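Local atomic coordinates of coiled-coil quantitatively-enriched protein 1 (Schizosaccharomyces pombe, PDB entry 7CUJ), a protein that links telomeres to the meiotic centrosome, supporting telomere clustering in meiotic prophase, and is required for telomere length regulation and chromosome segregation. Residues Phe94-Phe104 and Phe130-Ser141. Sequence-based numbering, arbitrary orientation.
Sequences FSSYAENSSKF and FLANTLTQWLKS
The loop before helix 102-112, with the first turn of that helix, packs on helix 129-141 of an alpha/beta domain with a parallel sheet, and Phe104 and Trp138 carry much of the contact. Helix 129-141 follows strand 121-126. Trp138 has CG anti to its own N (chi1 179°), which swings the indole toward the loop. Its CD1 meets Ser95 CA at 3.5 Å, and its CZ2 meets Ala98 CB, also at 3.5 Å. On the same side of the indole, Trp138 CE3 lies 3.5 Å from Phe104 CD2. These two rings are tilted 31° to each other, neither stacked nor edge-to-face. Phe104 O lies at the indole edge, near its plane, 3.2 Å from Trp138 CZ3. Leu135 covers one face of the Phe104 ring, with CD2 4.0 Å from the ring centroid. His66 meets the same phenyl edge-to-face. Thr134 CG2 sits over one face of Tyr97, 3.8 Å from its centroid, in a CH-pi contact. Thr134 OG1 turns back to bond Phe130 O, which leaves the methyl for the tyrosine. Tyr97 OH reaches the edge of the Phe130 ring. At the exposed end, the edge of Phe94 rests against Gln137 O and the backbone of Trp138. Phe94 CE2 lies 3.6 Å from Ser141 CB. Ser95, Ala98 and Phe104 would probably lose the apolar surface they lie against if Trp138 were an alanine, leaving the loop less firmly seated on the helix. The two segments are joined by apolar and aromatic packing, so their fit depends on side-chain shape rather than on paired charges.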
loop_
_atom_site.group_PDB
_atom_site.type_symbol
_atom_site.label_atom_id
_atom_site.label_comp_id
_atom_site.label_asym_id
_atom_site.label_seq_id
_atom_site.Cartn_x
_atom_site.Cartn_y
_atom_site.Cartn_z
ATOM N N PHE A 94 22.050 -25.003 14.565
ATOM C CA PHE A 94 21.750 -26.055 13.560
ATOM C C PHE A 94 20.924 -27.169 14.206
ATOM O O PHE A 94 21.095 -27.462 15.389
ATOM C CB PHE A 94 23.051 -26.533 12.907
ATOM C CG PHE A 94 23.841 -27.568 13.672
ATOM C CD1 PHE A 94 24.087 -27.439 15.034
ATOM C CD2 PHE A 94 24.366 -28.670 13.014
ATOM C CE1 PHE A 94 24.813 -28.401 15.724
ATOM C CE2 PHE A 94 25.097 -29.627 13.702
ATOM C CZ PHE A 94 25.319 -29.492 15.055
ATOM N N SER A 95 20.022 -27.762 13.411
ATOM C CA SER A 95 19.122 -28.842 13.798
ATOM C C SER A 95 17.815 -28.309 14.388
ATOM O O SER A 95 16.970 -29.088 14.825
ATOM C CB SER A 95 19.783 -29.890 14.679
ATOM O OG SER A 95 19.762 -29.509 16.047
ATOM N N SER A 96 17.654 -26.978 14.381
ATOM C CA SER A 96 16.383 -26.341 14.687
ATOM C C SER A 96 15.508 -26.296 13.437
ATOM O O SER A 96 14.299 -26.096 13.531
ATOM C CB SER A 96 16.588 -24.945 15.220
ATOM O OG SER A 96 16.834 -24.959 16.617
ATOM N N TYR A 97 16.135 -26.522 12.276
ATOM C CA TYR A 97 15.692 -25.934 11.021
ATOM C C TYR A 97 14.712 -26.829 10.264
ATOM O O TYR A 97 13.770 -26.325 9.657
ATOM C CB TYR A 97 16.904 -25.483 10.200
ATOM C CG TYR A 97 17.671 -24.348 10.834
ATOM C CD1 TYR A 97 18.590 -24.579 11.847
ATOM C CD2 TYR A 97 17.463 -23.036 10.439
ATOM C CE1 TYR A 97 19.287 -23.540 12.443
ATOM C CE2 TYR A 97 18.153 -21.984 11.023
ATOM C CZ TYR A 97 19.069 -22.237 12.029
ATOM O OH TYR A 97 19.750 -21.204 12.609
ATOM N N ALA A 98 14.923 -28.150 10.309
ATOM C CA ALA A 98 14.136 -29.087 9.518
ATOM C C ALA A 98 12.673 -29.114 9.965
ATOM O O ALA A 98 11.849 -29.786 9.347
ATOM C CB ALA A 98 14.756 -30.460 9.585
ATOM N N GLU A 99 12.362 -28.373 11.034
ATOM C CA GLU A 99 11.022 -28.299 11.597
ATOM C C GLU A 99 10.061 -27.655 10.598
ATOM O O GLU A 99 8.908 -28.072 10.489
ATOM C CB GLU A 99 11.060 -27.518 12.912
ATOM C CG GLU A 99 9.712 -27.397 13.605
ATOM C CD GLU A 99 9.763 -26.840 15.017
ATOM O OE1 GLU A 99 10.693 -26.061 15.318
ATOM O OE2 GLU A 99 8.873 -27.193 15.818
ATOM N N ASN A 100 10.548 -26.643 9.866
ATOM C CA ASN A 100 9.687 -25.807 9.045
ATOM C C ASN A 100 10.081 -25.863 7.569
ATOM O O ASN A 100 9.564 -25.086 6.767
ATOM C CB ASN A 100 9.641 -24.365 9.561
ATOM C CG ASN A 100 8.760 -24.199 10.782
ATOM O OD1 ASN A 100 7.540 -24.311 10.694
ATOM N ND2 ASN A 100 9.369 -23.925 11.923
ATOM N N SER A 101 10.983 -26.785 7.208
ATOM C CA SER A 101 11.396 -26.929 5.819
ATOM C C SER A 101 11.251 -28.375 5.354
ATOM O O SER A 101 11.948 -29.262 5.840
ATOM C CB SER A 101 12.796 -26.420 5.592
ATOM O OG SER A 101 13.196 -26.634 4.245
ATOM N N SER A 102 10.344 -28.583 4.394
ATOM C CA SER A 102 10.162 -29.860 3.723
ATOM C C SER A 102 11.415 -30.226 2.936
ATOM O O SER A 102 11.619 -31.390 2.611
ATOM C CB SER A 102 8.975 -29.812 2.800
ATOM O OG SER A 102 7.779 -30.123 3.492
ATOM N N LYS A 103 12.229 -29.216 2.610
ATOM C CA LYS A 103 13.414 -29.415 1.792
ATOM C C LYS A 103 14.517 -30.072 2.620
ATOM O O LYS A 103 15.133 -31.038 2.176
ATOM C CB LYS A 103 13.861 -28.090 1.169
ATOM C CG LYS A 103 12.973 -27.594 0.040
ATOM C CD LYS A 103 13.471 -26.328 -0.610
ATOM C CE LYS A 103 12.620 -25.931 -1.797
ATOM N NZ LYS A 103 13.071 -24.647 -2.381
ATOM N N PHE A 104 14.754 -29.533 3.823
ATOM C CA PHE A 104 15.709 -30.099 4.761
ATOM C C PHE A 104 15.318 -31.537 5.098
ATOM O O PHE A 104 16.163 -32.432 5.060
ATOM C CB PHE A 104 15.809 -29.230 6.019
ATOM C CG PHE A 104 16.842 -28.133 5.961
ATOM C CD1 PHE A 104 16.799 -27.164 4.968
ATOM C CD2 PHE A 104 17.849 -28.055 6.913
ATOM C CE1 PHE A 104 17.749 -26.154 4.920
ATOM C CE2 PHE A 104 18.796 -27.042 6.867
ATOM C CZ PHE A 104 18.745 -26.092 5.871
ATOM N N PHE A 130 24.333 -18.626 4.249
ATOM C CA PHE A 130 23.984 -19.063 5.591
ATOM C C PHE A 130 23.381 -20.466 5.557
ATOM O O PHE A 130 23.777 -21.327 6.341
ATOM C CB PHE A 130 23.052 -18.061 6.280
ATOM C CG PHE A 130 22.422 -18.601 7.539
ATOM C CD1 PHE A 130 23.185 -18.806 8.681
ATOM C CD2 PHE A 130 21.078 -18.944 7.573
ATOM C CE1 PHE A 130 22.615 -19.328 9.831
ATOM C CE2 PHE A 130 20.508 -19.464 8.727
ATOM C CZ PHE A 130 21.277 -19.654 9.853
ATOM N N LEU A 131 22.422 -20.680 4.648
ATOM C CA LEU A 131 21.699 -21.939 4.571
ATOM C C LEU A 131 22.627 -23.054 4.101
ATOM O O LEU A 131 22.533 -24.177 4.589
ATOM C CB LEU A 131 20.490 -21.786 3.644
ATOM C CG LEU A 131 19.324 -20.984 4.219
ATOM C CD1 LEU A 131 18.230 -20.798 3.178
ATOM C CD2 LEU A 131 18.768 -21.651 5.469
ATOM N N ALA A 132 23.520 -22.727 3.157
ATOM C CA ALA A 132 24.545 -23.657 2.707
ATOM C C ALA A 132 25.320 -24.199 3.907
ATOM O O ALA A 132 25.506 -25.406 4.029
ATOM C CB ALA A 132 25.466 -22.981 1.719
ATOM N N ASN A 133 25.742 -23.290 4.796
ATOM C CA ASN A 133 26.539 -23.636 5.962
ATOM C C ASN A 133 25.713 -24.487 6.924
ATOM O O ASN A 133 26.202 -25.495 7.432
ATOM C CB ASN A 133 27.076 -22.396 6.685
ATOM C CG ASN A 133 27.917 -21.492 5.808
ATOM O OD1 ASN A 133 28.406 -21.905 4.758
ATOM N ND2 ASN A 133 28.096 -20.252 6.237
ATOM N N THR A 134 24.467 -24.062 7.166
ATOM C CA THR A 134 23.581 -24.718 8.114
ATOM C C THR A 134 23.230 -26.120 7.616
ATOM O O THR A 134 23.204 -27.062 8.404
ATOM C CB THR A 134 22.340 -23.862 8.402
ATOM O OG1 THR A 134 22.764 -22.562 8.816
ATOM C CG2 THR A 134 21.433 -24.459 9.457
ATOM N N LEU A 135 22.974 -26.248 6.307
ATOM C CA LEU A 135 22.596 -27.520 5.707
ATOM C C LEU A 135 23.771 -28.489 5.823
ATOM O O LEU A 135 23.601 -29.610 6.297
ATOM C CB LEU A 135 22.220 -27.295 4.237
ATOM C CG LEU A 135 21.045 -28.098 3.672
ATOM C CD1 LEU A 135 21.300 -28.455 2.217
ATOM C CD2 LEU A 135 20.757 -29.356 4.479
ATOM N N THR A 136 24.954 -28.023 5.399
ATOM C CA THR A 136 26.188 -28.794 5.409
ATOM C C THR A 136 26.450 -29.354 6.806
ATOM O O THR A 136 26.753 -30.536 6.954
ATOM C CB THR A 136 27.380 -27.955 4.925
ATOM O OG1 THR A 136 27.097 -27.438 3.623
ATOM C CG2 THR A 136 28.680 -28.729 4.881
ATOM N N GLN A 137 26.323 -28.493 7.821
ATOM C CA GLN A 137 26.634 -28.861 9.192
ATOM C C GLN A 137 25.570 -29.810 9.737
ATOM O O GLN A 137 25.870 -30.677 10.555
ATOM C CB GLN A 137 26.790 -27.618 10.074
ATOM C CG GLN A 137 28.046 -26.805 9.780
ATOM C CD GLN A 137 29.332 -27.578 9.962
ATOM O OE1 GLN A 137 29.456 -28.429 10.841
ATOM N NE2 GLN A 137 30.313 -27.276 9.127
ATOM N N TRP A 138 24.329 -29.643 9.267
ATOM C CA TRP A 138 23.221 -30.434 9.774
ATOM C C TRP A 138 23.231 -31.846 9.188
ATOM O O TRP A 138 22.807 -32.788 9.855
ATOM C CB TRP A 138 21.884 -29.724 9.543
ATOM C CG TRP A 138 20.719 -30.531 10.027
ATOM C CD1 TRP A 138 20.452 -30.897 11.314
ATOM C CD2 TRP A 138 19.676 -31.104 9.221
ATOM N NE1 TRP A 138 19.308 -31.646 11.368
ATOM C CE2 TRP A 138 18.809 -31.789 10.101
ATOM C CE3 TRP A 138 19.387 -31.102 7.852
ATOM C CZ2 TRP A 138 17.674 -32.462 9.651
ATOM C CZ3 TRP A 138 18.265 -31.766 7.408
ATOM C CH2 TRP A 138 17.421 -32.435 8.297
ATOM N N LEU A 139 23.706 -31.984 7.944
ATOM C CA LEU A 139 23.779 -33.287 7.299
ATOM C C LEU A 139 24.892 -34.120 7.933
ATOM O O LEU A 139 24.727 -35.323 8.125
ATOM C CB LEU A 139 23.999 -33.121 5.791
ATOM C CG LEU A 139 22.795 -32.631 4.984
ATOM C CD1 LEU A 139 23.179 -32.410 3.529
ATOM C CD2 LEU A 139 21.627 -33.602 5.086
ATOM N N LYS A 140 26.018 -33.466 8.253
ATOM C CA LYS A 140 27.126 -34.094 8.955
ATOM C C LYS A 140 26.627 -34.644 10.289
ATOM O O LYS A 140 26.962 -35.763 10.667
ATOM C CB LYS A 140 28.252 -33.085 9.199
ATOM C CG LYS A 140 29.076 -32.696 7.979
ATOM C CD LYS A 140 30.061 -31.583 8.275
ATOM C CE LYS A 140 30.851 -31.143 7.062
ATOM N NZ LYS A 140 31.840 -30.089 7.391
ATOM N N SER A 141 25.805 -33.836 10.971
ATOM C CA SER A 141 25.221 -34.141 12.268
ATOM C C SER A 141 24.438 -35.453 12.239
ATOM O O SER A 141 24.308 -36.111 13.269
ATOM C CB SER A 141 24.360 -32.990 12.734
ATOM O OG SER A 141 23.211 -33.451 13.430
#